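Local coordinates for staphylococcus aureus CymR (Staphylococcus aureus, PDB 3T8R), which probably binds DNA as a dimeric Rrf2-type transcriptional regulator that senses oxidation through a thiol and governs stress resistance and the oxidative response, at residues Ser19-Glu24 / Tyr125-Val130; Ser33-Asn38 / Leu43-Leu48; Val49-Asn54 / Arg84-Pro89. All coordinates share one frame; numbering follows the deposited sequence.

Contact 1 (Ser19-Glu24 / Tyr125-Val130); sequences SLAKKE and YLAEYV
The ammonium of K22 donates a hydrogen bond to the backbone carbonyl of A127, with NZ 3.0 Å from O. It comes in from outside the carbonyl plane, tilted 33° from it, and the C=O...N angle is 130°. The lysine chain runs extended as far as CE and then turns at its last torsion (chi4 -75°), which swings NZ over to the oxygen. On the way, CG of K22 passes 4.1 Å from CB of A127. Beside it, CB of A21 meets CB of A127 at 3.9 Å, and these small methyls let the backbones come close: CA of K22 and CA of A127 are 5.6 Å apart.

A21 starts a type I turn that runs to E24, near the end of helix 8-21. A127 lies in the last turn of helix 123-127, and its neighbour L126 packs on L14 and I18 of helix 8-21 and on A102 of the second subunit. The contact thus joins two helix C-terminal ends. A positive charge set on a carbonyl of the last turn of 123-127 would be expected to interact favourably with the helix dipole, while the remainder of the contact is purely apolar.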
loop_
_atom_site.group_PDB
_atom_site.type_symbol
_atom_site.label_atom_id
_atom_site.label_comp_id
_atom_site.label_asym_id
_atom_site.label_seq_id
_atom_site.Cartn_x
_atom_site.Cartn_y
_atom_site.Cartn_z
ATOM N N SER A 19 -3.387 -21.093 -9.124
ATOM C CA SER A 19 -4.010 -22.406 -9.288
ATOM C C SER A 19 -3.725 -22.980 -10.672
ATOM O O SER A 19 -3.326 -24.136 -10.822
ATOM C CB SER A 19 -5.522 -22.308 -9.084
ATOM O OG SER A 19 -5.836 -22.407 -7.709
ATOM N N LEU A 20 -3.929 -22.162 -11.692
ATOM C CA LEU A 20 -3.692 -22.615 -13.049
ATOM C C LEU A 20 -2.206 -22.875 -13.292
ATOM O O LEU A 20 -1.840 -23.803 -14.022
ATOM C CB LEU A 20 -4.235 -21.605 -14.069
ATOM C CG LEU A 20 -5.750 -21.416 -14.142
ATOM C CD1 LEU A 20 -6.065 -20.314 -15.142
ATOM C CD2 LEU A 20 -6.427 -22.712 -14.591
ATOM N N ALA A 21 -1.353 -22.062 -12.680
ATOM C CA ALA A 21 0.085 -22.205 -12.843
ATOM C C ALA A 21 0.542 -23.518 -12.225
ATOM O O ALA A 21 1.453 -24.176 -12.728
ATOM C CB ALA A 21 0.832 -21.013 -12.229
ATOM N N LYS A 22 -0.115 -23.916 -11.147
ATOM C CA LYS A 22 0.256 -25.152 -10.467
ATOM C C LYS A 22 -0.122 -26.375 -11.285
ATOM O O LYS A 22 0.218 -27.502 -10.928
ATOM C CB LYS A 22 -0.375 -25.205 -9.078
ATOM C CG LYS A 22 0.374 -24.381 -8.074
ATOM C CD LYS A 22 -0.301 -24.436 -6.722
ATOM C CE LYS A 22 0.427 -23.571 -5.720
ATOM N NZ LYS A 22 1.706 -24.190 -5.261
ATOM N N LYS A 23 -0.816 -26.144 -12.391
ATOM C CA LYS A 23 -1.253 -27.224 -13.258
ATOM C C LYS A 23 -0.737 -27.069 -14.687
ATOM O O LYS A 23 -1.092 -27.860 -15.558
ATOM C CB LYS A 23 -2.781 -27.296 -13.269
ATOM C CG LYS A 23 -3.384 -27.777 -11.956
ATOM C CD LYS A 23 -3.514 -29.301 -11.916
ATOM C CE LYS A 23 -4.458 -29.805 -13.006
ATOM N NZ LYS A 23 -4.820 -31.250 -12.862
ATOM N N GLU A 24 0.097 -26.060 -14.938
ATOM C CA GLU A 24 0.503 -25.765 -16.314
ATOM C C GLU A 24 0.883 -27.026 -17.101
ATOM O O GLU A 24 1.755 -27.788 -16.689
ATOM C CB GLU A 24 1.644 -24.744 -16.370
ATOM C CG GLU A 24 1.972 -24.312 -17.799
ATOM C CD GLU A 24 3.231 -23.458 -17.919
ATOM O OE1 GLU A 24 3.845 -23.483 -19.014
ATOM O OE2 GLU A 24 3.601 -22.757 -16.945
ATOM N N TYR A 125 7.221 -18.326 -9.913
ATOM C CA TYR A 125 7.786 -18.146 -8.585
ATOM C C TYR A 125 6.703 -18.371 -7.527
ATOM O O TYR A 125 6.906 -19.112 -6.562
ATOM C CB TYR A 125 8.364 -16.737 -8.502
ATOM C CG TYR A 125 9.440 -16.546 -7.472
ATOM C CD1 TYR A 125 10.770 -16.829 -7.764
ATOM C CD2 TYR A 125 9.133 -16.065 -6.213
ATOM C CE1 TYR A 125 11.759 -16.642 -6.825
ATOM C CE2 TYR A 125 10.116 -15.874 -5.263
ATOM C CZ TYR A 125 11.423 -16.167 -5.573
ATOM O OH TYR A 125 12.399 -15.980 -4.625
ATOM N N LEU A 126 5.537 -17.759 -7.715
ATOM C CA LEU A 126 4.432 -17.963 -6.778
ATOM C C LEU A 126 3.985 -19.430 -6.722
ATOM O O LEU A 126 3.583 -19.941 -5.677
ATOM C CB LEU A 126 3.248 -17.059 -7.125
ATOM C CG LEU A 126 3.505 -15.567 -6.907
ATOM C CD1 LEU A 126 2.414 -14.696 -7.500
ATOM C CD2 LEU A 126 3.674 -15.279 -5.398
ATOM N N ALA A 127 4.048 -20.111 -7.857
ATOM C CA ALA A 127 3.588 -21.484 -7.916
ATOM C C ALA A 127 4.543 -22.459 -7.236
ATOM O O ALA A 127 4.130 -23.541 -6.820
ATOM C CB ALA A 127 3.364 -21.890 -9.366
ATOM N N GLU A 128 5.809 -22.078 -7.128
ATOM C CA GLU A 128 6.842 -22.999 -6.649
ATOM C C GLU A 128 7.312 -22.704 -5.231
ATOM O O GLU A 128 8.267 -23.308 -4.748
ATOM C CB GLU A 128 8.030 -23.008 -7.606
ATOM C CG GLU A 128 7.674 -23.661 -8.945
ATOM C CD GLU A 128 8.809 -23.667 -9.947
ATOM O OE1 GLU A 128 8.715 -24.428 -10.936
ATOM O OE2 GLU A 128 9.781 -22.909 -9.759
ATOM N N TYR A 129 6.657 -21.751 -4.585
ATOM C CA TYR A 129 6.958 -21.418 -3.194
ATOM C C TYR A 129 6.754 -22.661 -2.347
ATOM O O TYR A 129 5.761 -23.370 -2.499
ATOM C CB TYR A 129 6.012 -20.303 -2.761
ATOM C CG TYR A 129 6.111 -19.791 -1.335
ATOM C CD1 TYR A 129 7.090 -18.883 -0.973
ATOM C CD2 TYR A 129 5.161 -20.148 -0.395
ATOM C CE1 TYR A 129 7.148 -18.369 0.326
ATOM C CE2 TYR A 129 5.201 -19.644 0.899
ATOM C CZ TYR A 129 6.197 -18.770 1.254
ATOM O OH TYR A 129 6.222 -18.269 2.546
ATOM N N VAL A 130 7.701 -22.925 -1.450
ATOM C CA VAL A 130 7.664 -24.122 -0.632
ATOM C C VAL A 130 7.352 -23.754 0.806
ATOM O O VAL A 130 8.045 -22.942 1.392
ATOM C CB VAL A 130 9.012 -24.850 -0.653
ATOM C CG1 VAL A 130 8.976 -26.058 0.275
ATOM C CG2 VAL A 130 9.349 -25.277 -2.080
#

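Contact 2 (Ser33-Asn38 / Leu43-Leu48); sequences SIAEEN and LYLEQL
L45 pushes its CD1 methyl against helix 31-37, where I34 and A35 receive it. The tight part of the contact gathers round this one carbon: it lies 3.6 Å from the backbone N of A35, 3.8 Å from CB of I34 and 3.9 Å from CB of A35. CG2 of I34 joins in at 3.9 Å from the same CD1. This branch of I34 stands anti to the backbone N, and I34 also packs on L16 of helix 8-21. The side chains of I34 and L45 cross at about a right angle, and CD1 of L45 rests near CB of I34, its branch point. To bring CD1 there, chi1 of L45 takes -138°, some 40° from a staggered value, a mild torsional strain accepted at a buried position. A35 is small enough to let the two backbones approach, with CA of A35 6.4 Å from CA of L45.

The outward side is different in kind. E36 and Q47 are exposed, take no part in the contact and carry their polar groups at the surface, while all three touching residues are buried. L31, earlier on helix 31-37, covers more of L45, and S41 OG, just before helix 42-54, accepts a hydrogen bond from Y44 N in its first turn.

Helices 31-37 and 42-54, joined by a short turn, form the helix-turn-helix of this Rrf2-type fold; the second is probably the recognition helix, as in related regulators. No hydrogen bond spans the two segments where I34, A35 and L45 meet, so the contact there rests on apolar packing.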
loop_
_atom_site.group_PDB
_atom_site.type_symbol
_atom_site.label_atom_id
_atom_site.label_comp_id
_atom_site.label_asym_id
_atom_site.label_seq_id
_atom_site.Cartn_x
_atom_site.Cartn_y
_atom_site.Cartn_z
ATOM N N SER A 33 -14.647 -25.549 -9.825
ATOM C CA SER A 33 -13.751 -26.000 -8.765
ATOM C C SER A 33 -12.939 -24.843 -8.150
ATOM O O SER A 33 -12.757 -24.789 -6.947
ATOM C CB SER A 33 -12.849 -27.145 -9.239
ATOM O OG SER A 33 -11.671 -26.665 -9.857
ATOM N N ILE A 34 -12.486 -23.906 -8.976
ATOM C CA ILE A 34 -11.756 -22.743 -8.471
ATOM C C ILE A 34 -12.630 -21.860 -7.584
ATOM O O ILE A 34 -12.203 -21.427 -6.508
ATOM C CB ILE A 34 -11.160 -21.899 -9.624
ATOM C CG1 ILE A 34 -10.133 -22.724 -10.395
ATOM C CG2 ILE A 34 -10.497 -20.638 -9.076
ATOM C CD1 ILE A 34 -9.855 -22.216 -11.794
ATOM N N ALA A 35 -13.857 -21.594 -8.027
ATOM C CA ALA A 35 -14.787 -20.779 -7.254
ATOM C C ALA A 35 -15.047 -21.427 -5.901
ATOM O O ALA A 35 -15.011 -20.768 -4.863
ATOM C CB ALA A 35 -16.099 -20.586 -8.013
ATOM N N GLU A 36 -15.314 -22.726 -5.927
ATOM C CA GLU A 36 -15.567 -23.459 -4.701
ATOM C C GLU A 36 -14.343 -23.418 -3.805
ATOM O O GLU A 36 -14.459 -23.125 -2.621
ATOM C CB GLU A 36 -16.000 -24.897 -5.006
ATOM C CG GLU A 36 -17.495 -25.002 -5.280
ATOM C CD GLU A 36 -17.907 -26.297 -5.956
ATOM O OE1 GLU A 36 -17.030 -27.143 -6.239
ATOM O OE2 GLU A 36 -19.117 -26.461 -6.209
ATOM N N GLU A 37 -13.174 -23.679 -4.384
ATOM C CA GLU A 37 -11.925 -23.683 -3.619
ATOM C C GLU A 37 -11.642 -22.356 -2.914
ATOM O O GLU A 37 -10.963 -22.331 -1.887
ATOM C CB GLU A 37 -10.739 -24.045 -4.514
ATOM C CG GLU A 37 -10.725 -25.485 -4.990
ATOM C CD GLU A 37 -9.455 -25.815 -5.744
ATOM O OE1 GLU A 37 -8.588 -24.920 -5.860
ATOM O OE2 GLU A 37 -9.321 -26.966 -6.215
ATOM N N ASN A 38 -12.163 -21.260 -3.462
ATOM C CA ASN A 38 -11.851 -19.918 -2.957
ATOM C C ASN A 38 -13.029 -19.119 -2.405
ATOM O O ASN A 38 -12.925 -17.916 -2.148
ATOM C CB ASN A 38 -11.131 -19.124 -4.041
ATOM C CG ASN A 38 -9.794 -19.725 -4.383
ATOM O OD1 ASN A 38 -9.639 -20.397 -5.397
ATOM N ND2 ASN A 38 -8.820 -19.512 -3.510
ATOM N N LEU A 43 -20.144 -16.630 -10.822
ATOM C CA LEU A 43 -20.418 -15.409 -11.563
ATOM C C LEU A 43 -19.326 -14.373 -11.309
ATOM O O LEU A 43 -18.886 -13.683 -12.230
ATOM C CB LEU A 43 -21.795 -14.863 -11.183
ATOM C CG LEU A 43 -22.423 -13.719 -11.983
ATOM C CD1 LEU A 43 -22.716 -14.127 -13.427
ATOM C CD2 LEU A 43 -23.695 -13.246 -11.279
ATOM N N TYR A 44 -18.883 -14.268 -10.058
ATOM C CA TYR A 44 -17.826 -13.334 -9.730
ATOM C C TYR A 44 -16.532 -13.778 -10.401
ATOM O O TYR A 44 -15.780 -12.956 -10.913
ATOM C CB TYR A 44 -17.645 -13.244 -8.212
ATOM C CG TYR A 44 -16.575 -12.273 -7.780
ATOM C CD1 TYR A 44 -16.858 -10.925 -7.615
ATOM C CD2 TYR A 44 -15.281 -12.711 -7.524
ATOM C CE1 TYR A 44 -15.879 -10.033 -7.208
ATOM C CE2 TYR A 44 -14.296 -11.828 -7.127
ATOM C CZ TYR A 44 -14.600 -10.491 -6.969
ATOM O OH TYR A 44 -13.612 -9.615 -6.566
ATOM N N LEU A 45 -16.287 -15.083 -10.422
ATOM C CA LEU A 45 -15.068 -15.609 -11.026
ATOM C C LEU A 45 -15.070 -15.258 -12.509
ATOM O O LEU A 45 -14.037 -14.925 -13.086
ATOM C CB LEU A 45 -14.989 -17.128 -10.859
ATOM C CG LEU A 45 -13.653 -17.776 -10.478
ATOM C CD1 LEU A 45 -13.698 -19.277 -10.732
ATOM C CD2 LEU A 45 -12.461 -17.159 -11.194
ATOM N N GLU A 46 -16.246 -15.331 -13.113
ATOM C CA GLU A 46 -16.400 -15.028 -14.529
ATOM C C GLU A 46 -15.897 -13.631 -14.866
ATOM O O GLU A 46 -15.324 -13.415 -15.932
ATOM C CB GLU A 46 -17.864 -15.186 -14.943
ATOM C CG GLU A 46 -18.125 -14.941 -16.418
ATOM C CD GLU A 46 -17.333 -15.869 -17.304
ATOM O OE1 GLU A 46 -16.857 -15.409 -18.365
ATOM O OE2 GLU A 46 -17.192 -17.062 -16.946
ATOM N N GLN A 47 -16.096 -12.689 -13.953
ATOM C CA GLN A 47 -15.650 -11.313 -14.160
ATOM C C GLN A 47 -14.136 -11.169 -14.111
ATOM O O GLN A 47 -13.581 -10.200 -14.625
ATOM C CB GLN A 47 -16.299 -10.381 -13.145
ATOM C CG GLN A 47 -17.797 -10.236 -13.341
ATOM C CD GLN A 47 -18.425 -9.326 -12.305
ATOM O OE1 GLN A 47 -17.833 -9.058 -11.256
ATOM N NE2 GLN A 47 -19.632 -8.850 -12.590
ATOM N N LEU A 48 -13.470 -12.135 -13.490
ATOM C CA LEU A 48 -12.017 -12.122 -13.426
ATOM C C LEU A 48 -11.476 -12.808 -14.660
ATOM O O LEU A 48 -10.488 -12.376 -15.248
ATOM C CB LEU A 48 -11.532 -12.861 -12.180
ATOM C CG LEU A 48 -12.150 -12.406 -10.864
ATOM C CD1 LEU A 48 -11.617 -13.274 -9.743
ATOM C CD2 LEU A 48 -11.808 -10.957 -10.610
#

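Contact 3 (Val49-Asn54 / Arg84-Pro89); sequences VGPLRN and RLLEGP
The helical segments 49-54 and 84-87 come nearest at P51 and L85, whose CA atoms are 6.7 Å apart. P51 has no N-H to give to the preceding turn, and helix 42-54 is kinked there; helical bonds follow from R53 on, with R53 N 2.8 Å from V49 O and N54 N 3.0 Å from G50 O. On the other side helix 79-87 is running out: G88 leaves helical geometry with a phi of 142°, and the chain turns off towards P89.

Two apolar pairs carry the side-chain contact. The proline ring of P51 presents CB and CG to a single methyl of L86, CD2, which lies 4.0 Å from CB and 4.1 Å from CG. Ring and leucine cross at about a right angle. L86 has its CG anti to the carbonyl carbon (chi1 -65°), and with chi2 at 160° its CD2 reaches across to the ring. Next to this pair, CD2 of L52 and CD1 of L85 approach more loosely, at 4.4 Å, and the carbonyl O of L85 is likewise 4.4 Å from CB of P51.

Helix 42-54 is the second helix of the helix-turn-helix, with the antiparallel strands 58-60 and 67-70 of the wing following it, and the contact sets its C-terminal half against the helix that comes after the wing. L52 reaches inward as well, onto L16 and M17 of helix 8-21 and I58 of strand 58-60, whereas L85 lies at the exposed margin, against A55 and L57. R84 forms salt bridges with D81 and with D119 on helix 101-119. CA of G50 lies 4.0 Å above the plane of the R53 guanidinium, offset toward its rim, and R53 reaches Y68 OH through a weak hydrogen bond.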
loop_
_atom_site.group_PDB
_atom_site.type_symbol
_atom_site.label_atom_id
_atom_site.label_comp_id
_atom_site.label_asym_id
_atom_site.label_seq_id
_atom_site.Cartn_x
_atom_site.Cartn_y
_atom_site.Cartn_z
ATOM N N VAL A 49 -12.131 -13.893 -15.045
ATOM C CA VAL A 49 -11.690 -14.680 -16.184
ATOM C C VAL A 49 -11.751 -13.867 -17.470
ATOM O O VAL A 49 -10.840 -13.927 -18.293
ATOM C CB VAL A 49 -12.543 -15.927 -16.338
ATOM C CG1 VAL A 49 -12.383 -16.498 -17.730
ATOM C CG2 VAL A 49 -12.169 -16.945 -15.272
ATOM N N GLY A 50 -12.823 -13.104 -17.636
ATOM C CA GLY A 50 -13.002 -12.299 -18.834
ATOM C C GLY A 50 -11.753 -11.547 -19.264
ATOM O O GLY A 50 -11.236 -11.778 -20.361
ATOM N N PRO A 51 -11.257 -10.645 -18.401
ATOM C CA PRO A 51 -10.075 -9.828 -18.689
ATOM C C PRO A 51 -8.789 -10.639 -18.873
ATOM O O PRO A 51 -7.984 -10.301 -19.735
ATOM C CB PRO A 51 -9.965 -8.926 -17.460
ATOM C CG PRO A 51 -11.359 -8.837 -16.937
ATOM C CD PRO A 51 -11.969 -10.179 -17.195
ATOM N N LEU A 52 -8.606 -11.693 -18.085
ATOM C CA LEU A 52 -7.441 -12.569 -18.235
ATOM C C LEU A 52 -7.427 -13.288 -19.588
ATOM O O LEU A 52 -6.374 -13.471 -20.220
ATOM C CB LEU A 52 -7.410 -13.588 -17.093
ATOM C CG LEU A 52 -7.146 -12.968 -15.722
ATOM C CD1 LEU A 52 -7.447 -13.957 -14.611
ATOM C CD2 LEU A 52 -5.706 -12.482 -15.630
ATOM N N ARG A 53 -8.611 -13.692 -20.028
ATOM C CA ARG A 53 -8.770 -14.356 -21.308
ATOM C C ARG A 53 -8.492 -13.355 -22.432
ATOM O O ARG A 53 -7.782 -13.654 -23.395
ATOM C CB ARG A 53 -10.198 -14.893 -21.407
ATOM C CG ARG A 53 -10.442 -15.921 -22.480
ATOM C CD ARG A 53 -11.842 -16.497 -22.301
ATOM N NE ARG A 53 -12.859 -15.452 -22.401
ATOM C CZ ARG A 53 -13.927 -15.353 -21.616
ATOM N NH1 ARG A 53 -14.142 -16.242 -20.651
ATOM N NH2 ARG A 53 -14.790 -14.362 -21.800
ATOM N N ASN A 54 -9.035 -12.156 -22.292
ATOM C CA ASN A 54 -8.864 -11.122 -23.307
ATOM C C ASN A 54 -7.420 -10.683 -23.482
ATOM O O ASN A 54 -7.003 -10.308 -24.576
ATOM C CB ASN A 54 -9.760 -9.927 -22.997
ATOM C CG ASN A 54 -11.214 -10.231 -23.252
ATOM O OD1 ASN A 54 -11.534 -11.211 -23.924
ATOM N ND2 ASN A 54 -12.105 -9.401 -22.715
ATOM N N ARG A 84 -2.520 -5.441 -12.595
ATOM C CA ARG A 84 -2.793 -4.362 -13.538
ATOM C C ARG A 84 -4.017 -4.638 -14.403
ATOM O O ARG A 84 -4.867 -3.772 -14.582
ATOM C CB ARG A 84 -1.560 -4.074 -14.400
ATOM C CG ARG A 84 -0.457 -3.320 -13.643
ATOM C CD ARG A 84 0.675 -2.843 -14.557
ATOM N NE ARG A 84 1.638 -3.895 -14.882
ATOM C CZ ARG A 84 2.661 -4.235 -14.103
ATOM N NH1 ARG A 84 2.852 -3.616 -12.948
ATOM N NH2 ARG A 84 3.490 -5.200 -14.474
ATOM N N LEU A 85 -4.122 -5.856 -14.919
ATOM C CA LEU A 85 -5.225 -6.211 -15.799
ATOM C C LEU A 85 -6.572 -6.126 -15.096
ATOM O O LEU A 85 -7.571 -5.714 -15.684
ATOM C CB LEU A 85 -5.025 -7.621 -16.330
ATOM C CG LEU A 85 -4.057 -7.749 -17.493
ATOM C CD1 LEU A 85 -3.663 -9.201 -17.683
ATOM C CD2 LEU A 85 -4.701 -7.182 -18.757
ATOM N N LEU A 86 -6.603 -6.517 -13.831
ATOM C CA LEU A 86 -7.865 -6.593 -13.117
ATOM C C LEU A 86 -8.239 -5.315 -12.371
ATOM O O LEU A 86 -9.419 -4.993 -12.255
ATOM C CB LEU A 86 -7.852 -7.783 -12.164
ATOM C CG LEU A 86 -7.784 -9.106 -12.932
ATOM C CD1 LEU A 86 -7.299 -10.239 -12.058
ATOM C CD2 LEU A 86 -9.143 -9.434 -13.564
ATOM N N GLU A 87 -7.244 -4.585 -11.881
ATOM C CA GLU A 87 -7.517 -3.446 -11.001
ATOM C C GLU A 87 -7.220 -2.101 -11.649
ATOM O O GLU A 87 -7.957 -1.133 -11.448
ATOM C CB GLU A 87 -6.721 -3.561 -9.702
ATOM C CG GLU A 87 -5.360 -2.892 -9.758
ATOM C CD GLU A 87 -4.894 -2.388 -8.408
ATOM O OE1 GLU A 87 -5.402 -2.887 -7.381
ATOM O OE2 GLU A 87 -4.025 -1.488 -8.371
ATOM N N GLY A 88 -6.139 -2.039 -12.421
ATOM C CA GLY A 88 -5.694 -0.781 -12.996
ATOM C C GLY A 88 -4.182 -0.651 -13.014
ATOM O O GLY A 88 -3.488 -1.269 -12.209
ATOM N N PRO A 89 -3.660 0.173 -13.935
ATOM C CA PRO A 89 -2.223 0.270 -14.218
ATOM C C PRO A 89 -1.416 0.914 -13.094
ATOM O O PRO A 89 -0.188 0.829 -13.168
ATOM C CB PRO A 89 -2.179 1.154 -15.468
ATOM C CG PRO A 89 -3.403 1.995 -15.365
ATOM C CD PRO A 89 -4.450 1.089 -14.779
#

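How the contacts relate
Contacts 2 and 3 share helix 42-54 and follow each other along the chain, their centres 14 Å apart; both fall between the two segments of contact 1. They touch where L48 O meets CD2 of L86, at 3.6 Å, and where OE1 of E46 lies 3.6 Å from NH1 of R53. Contact 1 lies about 18 Å from contact 2 and 19 Å from contact 3, centre to centre. Contacts 2 and 3 hold the helix-turn-helix and the helix after its wing together, whereas contact 1 brings the C-terminal helix 123-127 back to helix 8-21. The surroundings of contacts 1 and 2 include the second subunit, placing both near the dimer interface.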